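Local coordinates for protein D-aminoacyl-tRNA deacylase (Archaeoglobus fulgidus, PDB 1YQE) that probably hydrolyses D-aminoacyl-tRNAs to free tRNA and D-amino acids, using zinc, and so counters the toxicity of mischarged tRNA, at residues 112-122 / 206-216. Residues are numbered along the deposited sequence; the frame is centred on the assembly and turned at random.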
# COMPACT_ATOMS: atom_id res chain seq x y z
N PRO A 112 5.51 3.61 4.51
CA PRO A 112 5.01 2.36 3.92
C PRO A 112 5.16 1.15 4.85
O PRO A 112 5.79 1.24 5.90
CB PRO A 112 5.85 2.21 2.65
CG PRO A 112 7.16 2.82 3.05
CD PRO A 112 6.74 4.05 3.84
N SER A 113 4.58 0.03 4.45
CA SER A 113 4.67 -1.22 5.22
C SER A 113 4.97 -2.29 4.17
O SER A 113 4.13 -3.14 3.87
CB SER A 113 3.34 -1.51 5.92
OG SER A 113 3.48 -2.55 6.87
N PRO A 114 6.18 -2.26 3.60
CA PRO A 114 6.69 -3.17 2.57
C PRO A 114 6.52 -4.67 2.80
O PRO A 114 6.15 -5.40 1.88
CB PRO A 114 8.16 -2.77 2.43
CG PRO A 114 8.15 -1.33 2.82
CD PRO A 114 7.25 -1.33 4.02
N GLN A 115 6.80 -5.12 4.01
CA GLN A 115 6.68 -6.55 4.31
C GLN A 115 5.24 -7.04 4.24
O GLN A 115 4.95 -8.03 3.56
CB GLN A 115 7.27 -6.85 5.69
CG GLN A 115 8.73 -6.43 5.85
CD GLN A 115 9.65 -7.03 4.79
OE1 GLN A 115 9.53 -8.21 4.44
NE2 GLN A 115 10.59 -6.23 4.30
N THR A 116 4.34 -6.35 4.93
CA THR A 116 2.94 -6.73 4.95
C THR A 116 2.32 -6.60 3.56
O THR A 116 1.52 -7.45 3.16
CB THR A 116 2.15 -5.88 5.96
OG1 THR A 116 2.69 -6.10 7.27
CG2 THR A 116 0.68 -6.28 5.95
N MET A 117 2.67 -5.55 2.84
CA MET A 117 2.15 -5.38 1.49
C MET A 117 2.52 -6.63 0.68
O MET A 117 1.69 -7.17 -0.05
CB MET A 117 2.77 -4.16 0.84
CG MET A 117 2.36 -2.85 1.48
SD MET A 117 3.47 -1.53 0.96
CE MET A 117 2.98 -1.35 -0.78
N LYS A 118 3.76 -7.09 0.83
CA LYS A 118 4.25 -8.26 0.10
C LYS A 118 3.49 -9.53 0.50
O LYS A 118 3.05 -10.29 -0.36
CB LYS A 118 5.74 -8.47 0.35
CG LYS A 118 6.36 -9.68 -0.37
CD LYS A 118 6.38 -9.50 -1.90
CE LYS A 118 7.19 -10.61 -2.58
NZ LYS A 118 7.35 -10.38 -4.05
N ASN A 119 3.37 -9.77 1.80
CA ASN A 119 2.68 -10.96 2.28
C ASN A 119 1.22 -10.95 1.84
O ASN A 119 0.64 -12.00 1.56
CB ASN A 119 2.82 -11.06 3.80
CG ASN A 119 4.25 -11.37 4.21
OD1 ASN A 119 4.93 -12.16 3.56
ND2 ASN A 119 4.72 -10.75 5.29
N TYR A 120 0.64 -9.76 1.78
CA TYR A 120 -0.74 -9.62 1.34
C TYR A 120 -0.85 -10.03 -0.13
O TYR A 120 -1.72 -10.81 -0.51
CB TYR A 120 -1.21 -8.17 1.48
CG TYR A 120 -2.53 -7.91 0.78
CD1 TYR A 120 -3.74 -8.24 1.39
CD2 TYR A 120 -2.57 -7.35 -0.50
CE1 TYR A 120 -4.96 -8.02 0.75
CE2 TYR A 120 -3.78 -7.13 -1.15
CZ TYR A 120 -4.97 -7.46 -0.52
OH TYR A 120 -6.18 -7.24 -1.15
N VAL A 121 0.04 -9.49 -0.96
CA VAL A 121 0.01 -9.80 -2.39
C VAL A 121 0.19 -11.29 -2.69
O VAL A 121 -0.50 -11.84 -3.55
CB VAL A 121 1.06 -8.98 -3.14
CG1 VAL A 121 1.18 -9.45 -4.59
CG2 VAL A 121 0.67 -7.51 -3.10
N LEU A 122 1.11 -11.95 -1.98
CA LEU A 122 1.32 -13.37 -2.22
C LEU A 122 0.12 -14.19 -1.75
O LEU A 122 -0.20 -15.23 -2.35
CB LEU A 122 2.60 -13.84 -1.53
CG LEU A 122 3.90 -13.23 -2.07
CD1 LEU A 122 5.08 -13.81 -1.31
CD2 LEU A 122 4.04 -13.50 -3.57
N ILE A 206 7.14 -7.85 -10.34
CA ILE A 206 8.15 -8.08 -9.32
C ILE A 206 7.48 -8.47 -8.00
O ILE A 206 7.98 -9.36 -7.29
CB ILE A 206 9.04 -6.81 -9.14
CG1 ILE A 206 9.99 -6.69 -10.35
CG2 ILE A 206 9.86 -6.90 -7.84
CD1 ILE A 206 10.78 -5.39 -10.42
N MET A 207 6.35 -7.85 -7.68
CA MET A 207 5.63 -8.16 -6.44
C MET A 207 5.07 -9.58 -6.46
O MET A 207 5.04 -10.27 -5.43
CB MET A 207 4.47 -7.18 -6.24
CG MET A 207 4.88 -5.80 -5.78
SD MET A 207 5.59 -5.87 -4.10
CE MET A 207 4.12 -5.85 -3.10
N LEU A 208 4.62 -10.03 -7.62
CA LEU A 208 4.04 -11.36 -7.75
C LEU A 208 5.00 -12.53 -7.95
O LEU A 208 4.65 -13.67 -7.62
CB LEU A 208 3.03 -11.36 -8.91
CG LEU A 208 1.73 -10.56 -8.76
CD1 LEU A 208 1.08 -10.37 -10.12
CD2 LEU A 208 0.80 -11.28 -7.81
N THR A 209 6.21 -12.26 -8.45
CA THR A 209 7.13 -13.36 -8.73
C THR A 209 8.56 -13.33 -8.18
O THR A 209 9.32 -14.26 -8.44
CB THR A 209 7.26 -13.56 -10.25
OG1 THR A 209 7.95 -12.44 -10.82
CG2 THR A 209 5.88 -13.67 -10.89
N THR A 210 8.92 -12.29 -7.44
CA THR A 210 10.28 -12.21 -6.90
C THR A 210 10.32 -12.09 -5.38
O THR A 210 9.30 -12.14 -4.71
CB THR A 210 11.05 -11.02 -7.52
OG1 THR A 210 10.50 -9.79 -7.02
CG2 THR A 210 10.94 -11.04 -9.05
N THR A 211 11.53 -11.95 -4.84
CA THR A 211 11.72 -11.83 -3.40
C THR A 211 11.77 -10.34 -3.02
O THR A 211 12.20 -9.98 -1.93
CB THR A 211 13.03 -12.50 -2.95
OG1 THR A 211 14.13 -11.92 -3.67
CG2 THR A 211 12.99 -14.01 -3.23
N PHE A 212 11.34 -9.50 -3.95
CA PHE A 212 11.35 -8.06 -3.73
C PHE A 212 9.97 -7.48 -3.45
O PHE A 212 8.96 -7.94 -3.99
CB PHE A 212 11.91 -7.33 -4.95
CG PHE A 212 13.35 -6.93 -4.82
CD1 PHE A 212 14.37 -7.81 -5.15
CD2 PHE A 212 13.69 -5.65 -4.37
CE1 PHE A 212 15.71 -7.44 -5.05
CE2 PHE A 212 15.02 -5.26 -4.26
CZ PHE A 212 16.04 -6.16 -4.61
N THR A 213 9.95 -6.46 -2.61
CA THR A 213 8.71 -5.77 -2.29
C THR A 213 9.06 -4.30 -2.47
O THR A 213 10.22 -3.96 -2.65
CB THR A 213 8.23 -6.03 -0.85
OG1 THR A 213 6.96 -5.40 -0.67
CG2 THR A 213 9.22 -5.46 0.17
N PHE A 214 8.04 -3.45 -2.41
CA PHE A 214 8.24 -2.01 -2.58
C PHE A 214 7.66 -1.22 -1.43
O PHE A 214 6.77 -1.69 -0.73
CB PHE A 214 7.56 -1.54 -3.87
CG PHE A 214 8.20 -2.05 -5.13
CD1 PHE A 214 9.24 -1.35 -5.73
CD2 PHE A 214 7.78 -3.25 -5.69
CE1 PHE A 214 9.86 -1.85 -6.87
CE2 PHE A 214 8.39 -3.76 -6.83
CZ PHE A 214 9.44 -3.05 -7.43
N GLY A 215 8.21 -0.03 -1.24
CA GLY A 215 7.70 0.87 -0.23
C GLY A 215 6.93 1.86 -1.09
O GLY A 215 5.71 1.75 -1.26
N HIS A 216 7.64 2.82 -1.67
CA HIS A 216 7.02 3.81 -2.53
C HIS A 216 7.39 3.53 -3.98
O HIS A 216 8.37 2.82 -4.25
CB HIS A 216 7.46 5.22 -2.12
CG HIS A 216 6.70 5.76 -0.95
ND1 HIS A 216 5.37 6.12 -1.03
CD2 HIS A 216 7.06 5.93 0.34
CE1 HIS A 216 4.95 6.49 0.16
NE2 HIS A 216 5.95 6.38 1.01
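The methyl CE of Met207 meets Val121 CG2 at 3.8 Å, with the two side chains crossing at about a right angle. Bends at chi2 and chi3 (-66° and -83°) fold the Met207 chain so that CE also lies over the backbone of helix 114-125 at Lys118 CA. The other branch, Val121 CG1, touches Leu208 CD2 at 3.7 Å. Just before and at the start of the helix, the Pro112 and Pro114 rings both rest on Gly215, and Pro112 CD lies 3.7 Å from His216 NE2. Thr213 OG1 donates to Pro114 O at 2.7 Å, on the opposite face to Lys118 N. Lys118 runs past Thr213 in the opposite direction, its CG anti to the backbone N and its chain bent at chi2 (67°). Its NZ donates to three main-chain oxygens: Met207 O at 2.7 Å, Thr210 O at 2.7 Å and Phe212 O at 2.9 Å. In each bond NZ sits above the carbonyl plane. Thr210 OG1 accepts from Phe212 N, an ST turn, in the corner between helix 201-209 and strand 212-218. Trp188 adds a cation-pi contact to Lys118. A methionine in place of Lys118 would probably leave these three carbonyls without their shared donor and weaken the hold of helix 114-125 on the turn at 210-211. The carbonyl dipoles and the Trp188 ring probably stabilise the buried ammonium. Its bonds tie helix 114-125 to helix 201-209 and edge strand 212-218.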